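Local coordinates for protein PrgZ (Enterococcus faecalis, PDB 4FAJ) that acts as an extracellular, membrane-anchored pheromone receptor of the solute-binding protein family 5, binding a peptide and probably serving its uptake across the membrane, at residues 340-345 with 436-441; 414-419 with 444-449; 501-506 with 515-520. All coordinates share one frame; numbering follows the deposited sequence.

Contact 1 of 3, residues 340-345 with 436-441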
ATOM      1  N   LYS A 340     -17.315  10.831  15.556  1.00 15.31           N
ATOM      2  CA  LYS A 340     -18.111  11.604  14.605  1.00 15.88           C
ATOM      3  C   LYS A 340     -17.766  13.085  14.651  1.00 16.09           C
ATOM      4  O   LYS A 340     -17.736  13.742  13.612  1.00 15.23           O
ATOM      5  CB  LYS A 340     -19.607  11.385  14.856  1.00 16.67           C
ATOM      6  CG  LYS A 340     -20.044   9.977  14.529  1.00 18.05           C
ATOM      7  CD  LYS A 340     -21.528   9.766  14.831  1.00 20.82           C
ATOM      8  CE  LYS A 340     -21.990   8.395  14.358  1.00 21.92           C
ATOM      9  NZ  LYS A 340     -23.388   8.113  14.806  1.00 24.32           N
ATOM     10  N   ALA A 341     -17.491  13.610  15.846  1.00 16.05           N
ATOM     11  CA  ALA A 341     -17.021  14.997  15.967  1.00 16.63           C
ATOM     12  C   ALA A 341     -15.725  15.205  15.183  1.00 16.04           C
ATOM     13  O   ALA A 341     -15.580  16.197  14.484  1.00 15.23           O
ATOM     14  CB  ALA A 341     -16.826  15.381  17.419  1.00 16.86           C
ATOM     15  N   ILE A 342     -14.797  14.262  15.305  1.00 15.91           N
ATOM     16  CA  ILE A 342     -13.516  14.340  14.593  1.00 15.84           C
ATOM     17  C   ILE A 342     -13.769  14.371  13.080  1.00 15.49           C
ATOM     18  O   ILE A 342     -13.248  15.249  12.370  1.00 15.09           O
ATOM     19  CB  ILE A 342     -12.570  13.170  14.984  1.00 15.62           C
ATOM     20  CG1 ILE A 342     -12.103  13.326  16.441  1.00 16.31           C
ATOM     21  CG2 ILE A 342     -11.357  13.088  14.052  1.00 16.27           C
ATOM     22  CD1 ILE A 342     -11.373  12.084  16.979  1.00 16.50           C
ATOM     23  N   ASN A 343     -14.596  13.445  12.600  1.00 15.10           N
ATOM     24  CA  ASN A 343     -14.934  13.388  11.179  1.00 15.44           C
ATOM     25  C   ASN A 343     -15.521  14.706  10.660  1.00 15.42           C
ATOM     26  O   ASN A 343     -15.059  15.236   9.654  1.00 15.61           O
ATOM     27  CB  ASN A 343     -15.922  12.259  10.887  1.00 15.50           C
ATOM     28  CG  ASN A 343     -16.398  12.271   9.457  1.00 15.99           C
ATOM     29  OD1 ASN A 343     -15.605  12.094   8.530  1.00 18.22           O
ATOM     30  ND2 ASN A 343     -17.686  12.517   9.262  1.00 20.22           N
ATOM     31  N   TYR A 344     -16.538  15.227  11.335  1.00 16.03           N
ATOM     32  CA  TYR A 344     -17.198  16.454  10.866  1.00 16.67           C
ATOM     33  C   TYR A 344     -16.307  17.699  10.961  1.00 16.98           C
ATOM     34  O   TYR A 344     -16.536  18.690  10.248  1.00 16.28           O
ATOM     35  CB  TYR A 344     -18.517  16.683  11.606  1.00 17.75           C
ATOM     36  CG  TYR A 344     -19.642  15.816  11.097  1.00 19.17           C
ATOM     37  CD1 TYR A 344     -20.128  15.966   9.806  1.00 22.21           C
ATOM     38  CD2 TYR A 344     -20.217  14.839  11.902  1.00 21.88           C
ATOM     39  CE1 TYR A 344     -21.164  15.185   9.337  1.00 22.41           C
ATOM     40  CE2 TYR A 344     -21.250  14.048  11.441  1.00 22.10           C
ATOM     41  CZ  TYR A 344     -21.715  14.218  10.153  1.00 24.47           C
ATOM     42  OH  TYR A 344     -22.744  13.424   9.690  1.00 25.95           O
ATOM     43  N   ALA A 345     -15.298  17.650  11.828  1.00 16.76           N
ATOM     44  CA  ALA A 345     -14.423  18.795  12.041  1.00 17.55           C
ATOM     45  C   ALA A 345     -13.370  18.992  10.944  1.00 17.80           C
ATOM     46  O   ALA A 345     -12.775  20.070  10.864  1.00 18.23           O
ATOM     47  CB  ALA A 345     -13.738  18.693  13.400  1.00 17.42           C
ATOM     48  N   ASP A 436      -9.996  23.569  16.913  1.00 27.15           N
ATOM     49  CA  ASP A 436     -10.951  24.649  16.618  1.00 28.58           C
ATOM     50  C   ASP A 436     -12.428  24.261  16.757  1.00 28.30           C
ATOM     51  O   ASP A 436     -13.268  25.129  17.022  1.00 28.88           O
ATOM     52  CB  ASP A 436     -10.721  25.208  15.207  1.00 28.74           C
ATOM     53  CG  ASP A 436     -11.462  26.527  14.967  1.00 31.81           C
ATOM     54  OD1 ASP A 436     -11.364  27.439  15.823  1.00 36.29           O
ATOM     55  OD2 ASP A 436     -12.146  26.657  13.923  1.00 34.93           O
ATOM     56  N   SER A 437     -12.753  22.988  16.544  1.00 27.53           N
ATOM     57  CA  SER A 437     -14.144  22.522  16.606  1.00 27.60           C
ATOM     58  C   SER A 437     -14.488  21.701  17.844  1.00 27.44           C
ATOM     59  O   SER A 437     -15.666  21.564  18.182  1.00 27.71           O
ATOM     60  CB  SER A 437     -14.485  21.693  15.365  1.00 27.17           C
ATOM     61  OG  SER A 437     -14.621  22.519  14.232  1.00 27.98           O
ATOM     62  N   LEU A 438     -13.479  21.134  18.497  1.00 27.13           N
ATOM     63  CA  LEU A 438     -13.686  20.357  19.707  1.00 27.48           C
ATOM     64  C   LEU A 438     -13.095  21.158  20.860  1.00 28.52           C
ATOM     65  O   LEU A 438     -11.954  20.927  21.274  1.00 27.60           O
ATOM     66  CB  LEU A 438     -13.043  18.976  19.603  1.00 26.99           C
ATOM     67  CG  LEU A 438     -13.760  17.964  18.697  1.00 26.97           C
ATOM     68  CD1 LEU A 438     -13.835  18.451  17.262  1.00 26.97           C
ATOM     69  CD2 LEU A 438     -13.061  16.614  18.750  1.00 27.75           C
ATOM     70  N   GLU A 439     -13.885  22.109  21.361  1.00 29.86           N
ATOM     71  CA  GLU A 439     -13.395  23.067  22.353  1.00 31.35           C
ATOM     72  C   GLU A 439     -12.854  22.304  23.555  1.00 31.46           C
ATOM     73  O   GLU A 439     -13.518  21.422  24.089  1.00 31.15           O
ATOM     74  CB  GLU A 439     -14.500  24.045  22.787  1.00 32.52           C
ATOM     75  CG  GLU A 439     -14.011  25.446  23.184  1.00 35.17           C
ATOM     76  CD  GLU A 439     -13.858  25.659  24.688  1.00 38.84           C
ATOM     77  OE1 GLU A 439     -13.799  24.661  25.445  1.00 41.81           O
ATOM     78  OE2 GLU A 439     -13.801  26.841  25.115  1.00 39.61           O
ATOM     79  N   GLY A 440     -11.632  22.634  23.953  1.00 31.95           N
ATOM     80  CA  GLY A 440     -11.024  22.036  25.128  1.00 32.39           C
ATOM     81  C   GLY A 440     -10.137  20.850  24.823  1.00 32.08           C
ATOM     82  O   GLY A 440      -9.306  20.486  25.648  1.00 32.53           O
ATOM     83  N   LEU A 441     -10.303  20.240  23.649  1.00 31.33           N
ATOM     84  CA  LEU A 441      -9.465  19.111  23.263  1.00 30.98           C
ATOM     85  C   LEU A 441      -8.073  19.600  22.885  1.00 30.64           C
ATOM     86  O   LEU A 441      -7.934  20.510  22.063  1.00 30.61           O
ATOM     87  CB  LEU A 441     -10.069  18.368  22.074  1.00 30.83           C
ATOM     88  CG  LEU A 441      -9.282  17.159  21.551  1.00 30.95           C
ATOM     89  CD1 LEU A 441      -9.393  15.975  22.511  1.00 31.59           C
ATOM     90  CD2 LEU A 441      -9.775  16.777  20.165  1.00 30.92           C
TER
HETATM   91  O   HOH W   1     -12.665  22.259  12.423  1.00 21.49           O

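Contact 2 of 3, residues 414-419 with 444-449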
ATOM      1  N   ASP A 414      -3.114  12.201  21.041  1.00 30.34           N
ATOM      2  CA  ASP A 414      -1.877  12.268  20.287  1.00 29.02           C
ATOM      3  C   ASP A 414      -2.088  11.819  18.839  1.00 27.20           C
ATOM      4  O   ASP A 414      -2.848  10.885  18.580  1.00 26.53           O
ATOM      5  CB  ASP A 414      -0.801  11.398  20.920  1.00 29.39           C
ATOM      6  CG  ASP A 414       0.516  11.528  20.197  1.00 30.11           C
ATOM      7  OD1 ASP A 414       1.061  12.648  20.205  1.00 31.06           O
ATOM      8  OD2 ASP A 414       0.971  10.535  19.582  1.00 31.44           O
ATOM      9  N   LEU A 415      -1.395  12.488  17.916  1.00 25.39           N
ATOM     10  CA  LEU A 415      -1.479  12.205  16.492  1.00 23.70           C
ATOM     11  C   LEU A 415      -0.093  11.845  15.939  1.00 22.31           C
ATOM     12  O   LEU A 415       0.789  12.708  15.833  1.00 21.67           O
ATOM     13  CB  LEU A 415      -2.042  13.429  15.756  1.00 23.51           C
ATOM     14  CG  LEU A 415      -2.125  13.361  14.229  1.00 23.68           C
ATOM     15  CD1 LEU A 415      -2.808  12.071  13.765  1.00 24.38           C
ATOM     16  CD2 LEU A 415      -2.855  14.582  13.688  1.00 24.40           C
ATOM     17  N   LEU A 416       0.093  10.574  15.597  1.00 20.79           N
ATOM     18  CA  LEU A 416       1.336  10.098  14.991  1.00 20.07           C
ATOM     19  C   LEU A 416       1.384  10.429  13.504  1.00 19.59           C
ATOM     20  O   LEU A 416       0.410  10.210  12.770  1.00 19.11           O
ATOM     21  CB  LEU A 416       1.501   8.581  15.160  1.00 20.42           C
ATOM     22  CG  LEU A 416       1.892   8.033  16.528  1.00 21.02           C
ATOM     23  CD1 LEU A 416       2.167   6.531  16.430  1.00 20.41           C
ATOM     24  CD2 LEU A 416       3.098   8.789  17.103  1.00 19.80           C
ATOM     25  N   VAL A 417       2.526  10.944  13.066  1.00 19.08           N
ATOM     26  CA  VAL A 417       2.758  11.245  11.670  1.00 19.01           C
ATOM     27  C   VAL A 417       4.199  10.904  11.311  1.00 19.87           C
ATOM     28  O   VAL A 417       5.083  10.888  12.172  1.00 20.07           O
ATOM     29  CB  VAL A 417       2.491  12.734  11.348  1.00 19.17           C
ATOM     30  CG1 VAL A 417       1.059  13.126  11.714  1.00 18.83           C
ATOM     31  CG2 VAL A 417       3.503  13.651  12.064  1.00 18.77           C
ATOM     32  N   SER A 418       4.419  10.627  10.033  1.00 20.40           N
ATOM     33  CA  SER A 418       5.766  10.458   9.495  1.00 21.65           C
ATOM     34  C   SER A 418       6.532  11.783   9.634  1.00 21.86           C
ATOM     35  O   SER A 418       5.928  12.853   9.598  1.00 21.54           O
ATOM     36  CB  SER A 418       5.679  10.025   8.038  1.00 21.46           C
ATOM     37  OG  SER A 418       6.966   9.995   7.432  1.00 26.47           O
ATOM     38  N   ASP A 419       7.850  11.730   9.824  1.00 22.75           N
ATOM     39  CA  ASP A 419       8.604  12.971  10.083  1.00 23.24           C
ATOM     40  C   ASP A 419       9.029  13.760   8.823  1.00 22.57           C
ATOM     41  O   ASP A 419       9.830  14.690   8.920  1.00 23.93           O
ATOM     42  CB  ASP A 419       9.790  12.725  11.031  1.00 24.62           C
ATOM     43  CG  ASP A 419      10.756  11.680  10.523  1.00 26.50           C
ATOM     44  OD1 ASP A 419      10.568  11.169   9.401  1.00 28.55           O
ATOM     45  OD2 ASP A 419      11.714  11.368  11.264  1.00 31.68           O
ATOM     46  N   THR A 444      -1.778  16.699  20.304  1.00 26.56           N
ATOM     47  CA  THR A 444      -0.330  16.753  20.145  1.00 26.47           C
ATOM     48  C   THR A 444       0.031  16.062  18.838  1.00 25.23           C
ATOM     49  O   THR A 444      -0.590  15.062  18.470  1.00 25.51           O
ATOM     50  CB  THR A 444       0.394  16.069  21.320  1.00 27.09           C
ATOM     51  OG1 THR A 444      -0.075  14.720  21.457  1.00 28.45           O
ATOM     52  CG2 THR A 444       0.134  16.819  22.617  1.00 27.25           C
ATOM     53  N   VAL A 445       1.007  16.603  18.121  1.00 24.46           N
ATOM     54  CA  VAL A 445       1.486  15.976  16.896  1.00 22.90           C
ATOM     55  C   VAL A 445       2.857  15.391  17.162  1.00 22.94           C
ATOM     56  O   VAL A 445       3.742  16.100  17.645  1.00 23.12           O
ATOM     57  CB  VAL A 445       1.581  16.981  15.747  1.00 22.96           C
ATOM     58  CG1 VAL A 445       2.130  16.296  14.496  1.00 21.49           C
ATOM     59  CG2 VAL A 445       0.204  17.612  15.461  1.00 23.20           C
ATOM     60  N   THR A 446       3.035  14.106  16.851  1.00 22.03           N
ATOM     61  CA  THR A 446       4.295  13.409  17.124  1.00 22.63           C
ATOM     62  C   THR A 446       4.873  12.837  15.824  1.00 21.80           C
ATOM     63  O   THR A 446       4.459  11.767  15.379  1.00 21.53           O
ATOM     64  CB  THR A 446       4.098  12.290  18.157  1.00 22.72           C
ATOM     65  OG1 THR A 446       3.469  12.839  19.325  1.00 23.85           O
ATOM     66  CG2 THR A 446       5.443  11.656  18.527  1.00 24.12           C
ATOM     67  N   PRO A 447       5.811  13.569  15.195  1.00 22.00           N
ATOM     68  CA  PRO A 447       6.485  13.065  14.002  1.00 21.47           C
ATOM     69  C   PRO A 447       7.552  12.032  14.335  1.00 21.56           C
ATOM     70  O   PRO A 447       8.438  12.296  15.169  1.00 22.05           O
ATOM     71  CB  PRO A 447       7.144  14.319  13.404  1.00 22.03           C
ATOM     72  CG  PRO A 447       6.610  15.472  14.178  1.00 22.85           C
ATOM     73  CD  PRO A 447       6.222  14.953  15.500  1.00 22.41           C
ATOM     74  N   ILE A 448       7.483  10.878  13.676  1.00 20.46           N
ATOM     75  CA  ILE A 448       8.417   9.793  13.914  1.00 20.51           C
ATOM     76  C   ILE A 448       8.912   9.158  12.616  1.00 20.17           C
ATOM     77  O   ILE A 448       8.254   9.265  11.564  1.00 19.50           O
ATOM     78  CB  ILE A 448       7.801   8.679  14.828  1.00 20.53           C
ATOM     79  CG1 ILE A 448       6.413   8.253  14.336  1.00 20.30           C
ATOM     80  CG2 ILE A 448       7.709   9.164  16.275  1.00 21.06           C
ATOM     81  CD1 ILE A 448       5.873   7.028  15.045  1.00 21.06           C
ATOM     82  N   PRO A 449      10.081   8.495  12.683  1.00 20.37           N
ATOM     83  CA  PRO A 449      10.605   7.748  11.544  1.00 20.58           C
ATOM     84  C   PRO A 449       9.700   6.591  11.125  1.00 20.11           C
ATOM     85  O   PRO A 449       8.978   6.035  11.950  1.00 19.81           O
ATOM     86  CB  PRO A 449      11.940   7.206  12.061  1.00 20.68           C
ATOM     87  CG  PRO A 449      12.288   8.049  13.199  1.00 21.93           C
ATOM     88  CD  PRO A 449      10.999   8.426  13.833  1.00 21.33           C
TER

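Contact 3 of 3, residues 501-506 with 515-520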
ATOM      1  N   GLU A 501     -19.466  -9.644   7.665  1.00 15.06           N
ATOM      2  CA  GLU A 501     -20.299 -10.549   6.877  1.00 15.63           C
ATOM      3  C   GLU A 501     -20.619  -9.966   5.495  1.00 16.25           C
ATOM      4  O   GLU A 501     -20.570 -10.691   4.510  1.00 15.12           O
ATOM      5  CB  GLU A 501     -21.574 -10.924   7.654  1.00 16.20           C
ATOM      6  CG  GLU A 501     -22.638 -11.700   6.878  1.00 17.21           C
ATOM      7  CD  GLU A 501     -22.189 -13.052   6.351  1.00 18.63           C
ATOM      8  OE1 GLU A 501     -21.147 -13.589   6.796  1.00 18.64           O
ATOM      9  OE2 GLU A 501     -22.911 -13.594   5.484  1.00 22.40           O
ATOM     10  N   LEU A 502     -20.921  -8.667   5.426  1.00 17.21           N
ATOM     11  CA  LEU A 502     -21.128  -7.972   4.122  1.00 18.05           C
ATOM     12  C   LEU A 502     -19.950  -8.146   3.166  1.00 18.72           C
ATOM     13  O   LEU A 502     -20.142  -8.333   1.957  1.00 19.26           O
ATOM     14  CB  LEU A 502     -21.404  -6.474   4.333  1.00 17.37           C
ATOM     15  CG  LEU A 502     -22.772  -6.136   4.921  1.00 18.45           C
ATOM     16  CD1 LEU A 502     -22.812  -4.685   5.431  1.00 15.98           C
ATOM     17  CD2 LEU A 502     -23.922  -6.437   3.915  1.00 17.97           C
ATOM     18  N   LEU A 503     -18.734  -8.120   3.712  1.00 19.19           N
ATOM     19  CA  LEU A 503     -17.529  -8.365   2.922  1.00 20.10           C
ATOM     20  C   LEU A 503     -17.492  -9.733   2.239  1.00 21.10           C
ATOM     21  O   LEU A 503     -16.754  -9.901   1.276  1.00 20.45           O
ATOM     22  CB  LEU A 503     -16.270  -8.244   3.791  1.00 20.10           C
ATOM     23  CG  LEU A 503     -15.997  -6.925   4.511  1.00 20.68           C
ATOM     24  CD1 LEU A 503     -14.597  -6.952   5.127  1.00 22.48           C
ATOM     25  CD2 LEU A 503     -16.152  -5.759   3.565  1.00 21.38           C
ATOM     26  N   LYS A 504     -18.261 -10.704   2.737  1.00 21.93           N
ATOM     27  CA  LYS A 504     -18.193 -12.075   2.208  1.00 23.57           C
ATOM     28  C   LYS A 504     -19.144 -12.327   1.043  1.00 24.23           C
ATOM     29  O   LYS A 504     -19.133 -13.408   0.444  1.00 24.80           O
ATOM     30  CB  LYS A 504     -18.445 -13.080   3.331  1.00 23.88           C
ATOM     31  CG  LYS A 504     -17.292 -13.157   4.305  1.00 25.68           C
ATOM     32  CD  LYS A 504     -17.635 -13.975   5.530  1.00 28.88           C
ATOM     33  CE  LYS A 504     -16.415 -14.189   6.419  1.00 30.51           C
ATOM     34  NZ  LYS A 504     -16.716 -13.948   7.864  1.00 32.34           N
ATOM     35  N   ASP A 505     -19.958 -11.336   0.702  1.00 24.89           N
ATOM     36  CA  ASP A 505     -20.970 -11.529  -0.321  1.00 25.93           C
ATOM     37  C   ASP A 505     -20.352 -11.884  -1.672  1.00 26.38           C
ATOM     38  O   ASP A 505     -19.439 -11.207  -2.138  1.00 25.75           O
ATOM     39  CB  ASP A 505     -21.843 -10.289  -0.463  1.00 26.22           C
ATOM     40  CG  ASP A 505     -23.160 -10.598  -1.135  1.00 27.83           C
ATOM     41  OD1 ASP A 505     -23.203 -10.621  -2.385  1.00 28.16           O
ATOM     42  OD2 ASP A 505     -24.153 -10.818  -0.400  1.00 30.38           O
ATOM     43  N   SER A 506     -20.851 -12.954  -2.288  1.00 27.16           N
ATOM     44  CA  SER A 506     -20.379 -13.378  -3.599  1.00 27.93           C
ATOM     45  C   SER A 506     -21.508 -13.413  -4.631  1.00 28.46           C
ATOM     46  O   SER A 506     -21.353 -14.010  -5.689  1.00 29.07           O
ATOM     47  CB  SER A 506     -19.712 -14.758  -3.488  1.00 28.52           C
ATOM     48  OG  SER A 506     -20.621 -15.714  -2.960  1.00 30.32           O
ATOM     49  N   LYS A 515     -20.886  -1.704  -0.819  1.00 13.51           N
ATOM     50  CA  LYS A 515     -21.205  -0.294  -0.565  1.00 13.81           C
ATOM     51  C   LYS A 515     -21.936  -0.137   0.766  1.00 14.05           C
ATOM     52  O   LYS A 515     -21.721   0.843   1.493  1.00 13.77           O
ATOM     53  CB  LYS A 515     -22.017   0.320  -1.710  1.00 14.07           C
ATOM     54  CG  LYS A 515     -22.052   1.854  -1.702  1.00 14.81           C
ATOM     55  CD  LYS A 515     -20.658   2.424  -1.952  1.00 13.38           C
ATOM     56  CE  LYS A 515     -20.617   3.911  -2.095  1.00 14.25           C
ATOM     57  NZ  LYS A 515     -19.206   4.373  -2.179  1.00 13.18           N
ATOM     58  N   LYS A 516     -22.784  -1.108   1.097  1.00 14.64           N
ATOM     59  CA  LYS A 516     -23.444  -1.113   2.397  1.00 14.96           C
ATOM     60  C   LYS A 516     -22.400  -1.209   3.506  1.00 13.94           C
ATOM     61  O   LYS A 516     -22.529  -0.547   4.533  1.00 14.03           O
ATOM     62  CB  LYS A 516     -24.435  -2.267   2.528  1.00 15.70           C
ATOM     63  CG  LYS A 516     -25.744  -2.080   1.799  1.00 18.31           C
ATOM     64  CD  LYS A 516     -26.600  -3.360   1.901  1.00 21.81           C
ATOM     65  CE  LYS A 516     -27.903  -3.221   1.117  1.00 23.74           C
ATOM     66  NZ  LYS A 516     -28.646  -4.524   1.032  1.00 25.91           N
ATOM     67  N   ALA A 517     -21.390  -2.053   3.305  1.00 12.99           N
ATOM     68  CA  ALA A 517     -20.324  -2.211   4.297  1.00 12.68           C
ATOM     69  C   ALA A 517     -19.596  -0.884   4.489  1.00 12.64           C
ATOM     70  O   ALA A 517     -19.400  -0.449   5.613  1.00 12.32           O
ATOM     71  CB  ALA A 517     -19.363  -3.308   3.900  1.00 12.61           C
ATOM     72  N   GLU A 518     -19.225  -0.220   3.396  1.00 12.86           N
ATOM     73  CA  GLU A 518     -18.558   1.091   3.512  1.00 13.19           C
ATOM     74  C   GLU A 518     -19.410   2.060   4.336  1.00 13.56           C
ATOM     75  O   GLU A 518     -18.901   2.725   5.252  1.00 13.24           O
ATOM     76  CB  GLU A 518     -18.252   1.681   2.131  1.00 13.70           C
ATOM     77  CG  GLU A 518     -17.367   2.914   2.173  1.00 14.30           C
ATOM     78  CD  GLU A 518     -17.152   3.565   0.820  1.00 15.67           C
ATOM     79  OE1 GLU A 518     -17.925   3.285  -0.113  1.00 15.21           O
ATOM     80  OE2 GLU A 518     -16.218   4.396   0.705  1.00 15.68           O
ATOM     81  N   LYS A 519     -20.713   2.095   4.059  1.00 13.90           N
ATOM     82  CA  LYS A 519     -21.613   2.974   4.790  1.00 14.56           C
ATOM     83  C   LYS A 519     -21.703   2.618   6.282  1.00 14.61           C
ATOM     84  O   LYS A 519     -21.711   3.516   7.122  1.00 15.44           O
ATOM     85  CB  LYS A 519     -23.004   2.987   4.143  1.00 15.23           C
ATOM     86  CG  LYS A 519     -23.033   3.621   2.762  1.00 16.70           C
ATOM     87  CD  LYS A 519     -24.414   3.522   2.137  1.00 18.32           C
ATOM     88  CE  LYS A 519     -24.356   3.904   0.677  1.00 19.79           C
ATOM     89  NZ  LYS A 519     -25.684   3.810   0.035  1.00 18.32           N
ATOM     90  N   LEU A 520     -21.758   1.329   6.611  1.00 14.56           N
ATOM     91  CA  LEU A 520     -21.758   0.902   8.012  1.00 15.21           C
ATOM     92  C   LEU A 520     -20.462   1.368   8.729  1.00 14.36           C
ATOM     93  O   LEU A 520     -20.499   1.865   9.850  1.00 14.33           O
ATOM     94  CB  LEU A 520     -21.901  -0.618   8.098  1.00 15.78           C
ATOM     95  CG  LEU A 520     -21.991  -1.272   9.472  1.00 18.11           C
ATOM     96  CD1 LEU A 520     -23.055  -0.607  10.331  1.00 20.85           C
ATOM     97  CD2 LEU A 520     -22.267  -2.782   9.315  1.00 19.77           C
TER

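Contact 1 of 3, residues 340-345 with 436-441
L438 pushes its forked end against one side of helix 336-345, and its two methyl groups are shared out among three residues. CD1 points to the later turn, 3.9 Å from A345 CB, while CD2 drops between A341 and I342, at 4.1 Å from I342 CG1 and 4.2 Å from A341 CB. The methyls of A341 and A345, one helical turn apart, form the hollow that the leucine fork enters. I342 bounds it, its side chain crossing that of L438 at about a right angle. With chi1 at -74°, CG of L438 stands opposite the carbonyl carbon, which leaves CG, and with chi2 near 61° the two methyls, facing helix 336-345. A345 meets a second bump, S437, at 3.7 Å between the two CB atoms. The polar link is indirect: one water donates to A345 O at 2.7 Å and accepts from S437 OG at 2.7 Å. L438 is the first residue to leave helical geometry after helix 421-437 and opens a type II turn to L441, closed by L441 N to L438 O at 3.0 Å. Helix 391-402 adds W398 against L438, and L434 of helix 421-437 packs on I342 and A345.

Contact 2 of 3, residues 414-419 with 444-449
D414 OD1 accepts two hydroxyls from the neighbouring strand, T446 OG1 at 2.6 Å and T444 OG1 at 2.7 Å. T446 uses the syn lone pair and T444 the anti one, so the two bonds approach this oxygen from different sides and should fix the rotation of the carboxylate. The carboxylate swings away from the backbone N of D414 (chi1 -176°), which brings it over to both threonines. Beneath this grip the strands run parallel: the axes of 414-418 and 444-448 approach to 4.6 Å, at 30° between their directions. The backbone bonds alternate: L415 N to T444 O, T446 N to L415 O at 2.8 Å and nearly straight (172°), V417 N to T446 O, then I448 N to V417 O. The final one, D419 N to I448 O, is weak. On the face of D414, L416 CD2 lies 3.9 Å from I448 CD1 and also rests on T446. On the other face V417 CG2 meets V445 CG1 at 3.8 Å and the ring of P447. D419 OD1 forms a salt bridge with K278, and S418 packs on an apolar side chain of the bound peptide. Both strands belong to the beta-alpha-beta unit 412-418, 421-437, 442-448, a crossover whose helix returns the chain to a parallel neighbour, as is usual in the alpha/beta domains of periplasmic-type binding proteins.

Contact 3 of 3, residues 501-506 with 515-520
A type I turn runs from L502 to D505 beside helix 510-524, with L502 CA and A517 CA 5.8 Å apart. L502 is the main projecting side chain. Its CB lies 3.8 Å from A517 CB. Its CD1 extends further over the backbone of the second helix: L502 CD1 is 3.7 Å from A517 N and 4.0 Å from K516 C, so one branch of the leucine lies over the K516-A517 peptide link. The same CD1 of L502 comes within 4.1 Å of K516 CB, while its approach to L520 CD2, at 4.4 Å, is looser. L502 CG sits beside its own backbone N (chi1 -72°), which sets the branch over A517. L503 adds a second apolar touch, CD2 to A517 CB at 4.1 Å; A517 CB is therefore met by both leucines. L503 also packs against I477 and L480 of helix 477-480, which ties the turn to a third helix. K516 contributes its CB here, whereas its extended chain leads away and its NZ forms a salt bridge with E513.

K515 and E518 pair within helix 510-524, on a side that takes no part in the contact. K515 NZ bonds to E518 OE1 at 2.7 Å, on the syn side but 22° out of the carboxylate plane. K515 NZ also donates to F381 O, and its charge makes a cation-pi contact with F381, while E518 OE2 accepts from V367 N. The arrangement is that of a helical (alpha-alpha) hairpin: a short helix, 497-502, is followed after a brief loop by the longer helix 510-524, residues 501-503 and 515-520 run in broadly opposed directions, and a small residue, A517, faces L502 and L503.

Overall arrangement
Contacts 1 and 2 share one beta-alpha-beta unit: contact 2 pairs its two strands, and contact 1 sets S437 and L438, at and just past the end of helix 421-437, against helix 336-345. Their centres are 19 Å apart, and their segments alternate along the chain. Contact 1 is buried and apolar, with a single water as polar link, whereas contact 2 is partly buried and rests on backbone bonds and an aspartate gripped by hydroxyls. Contact 3 is a surface contact joining two helices close in sequence, its centre 28 Å from that of contact 1 and 32 Å from that of contact 2. It resembles contact 1 in fitting leucine methyls against alanines.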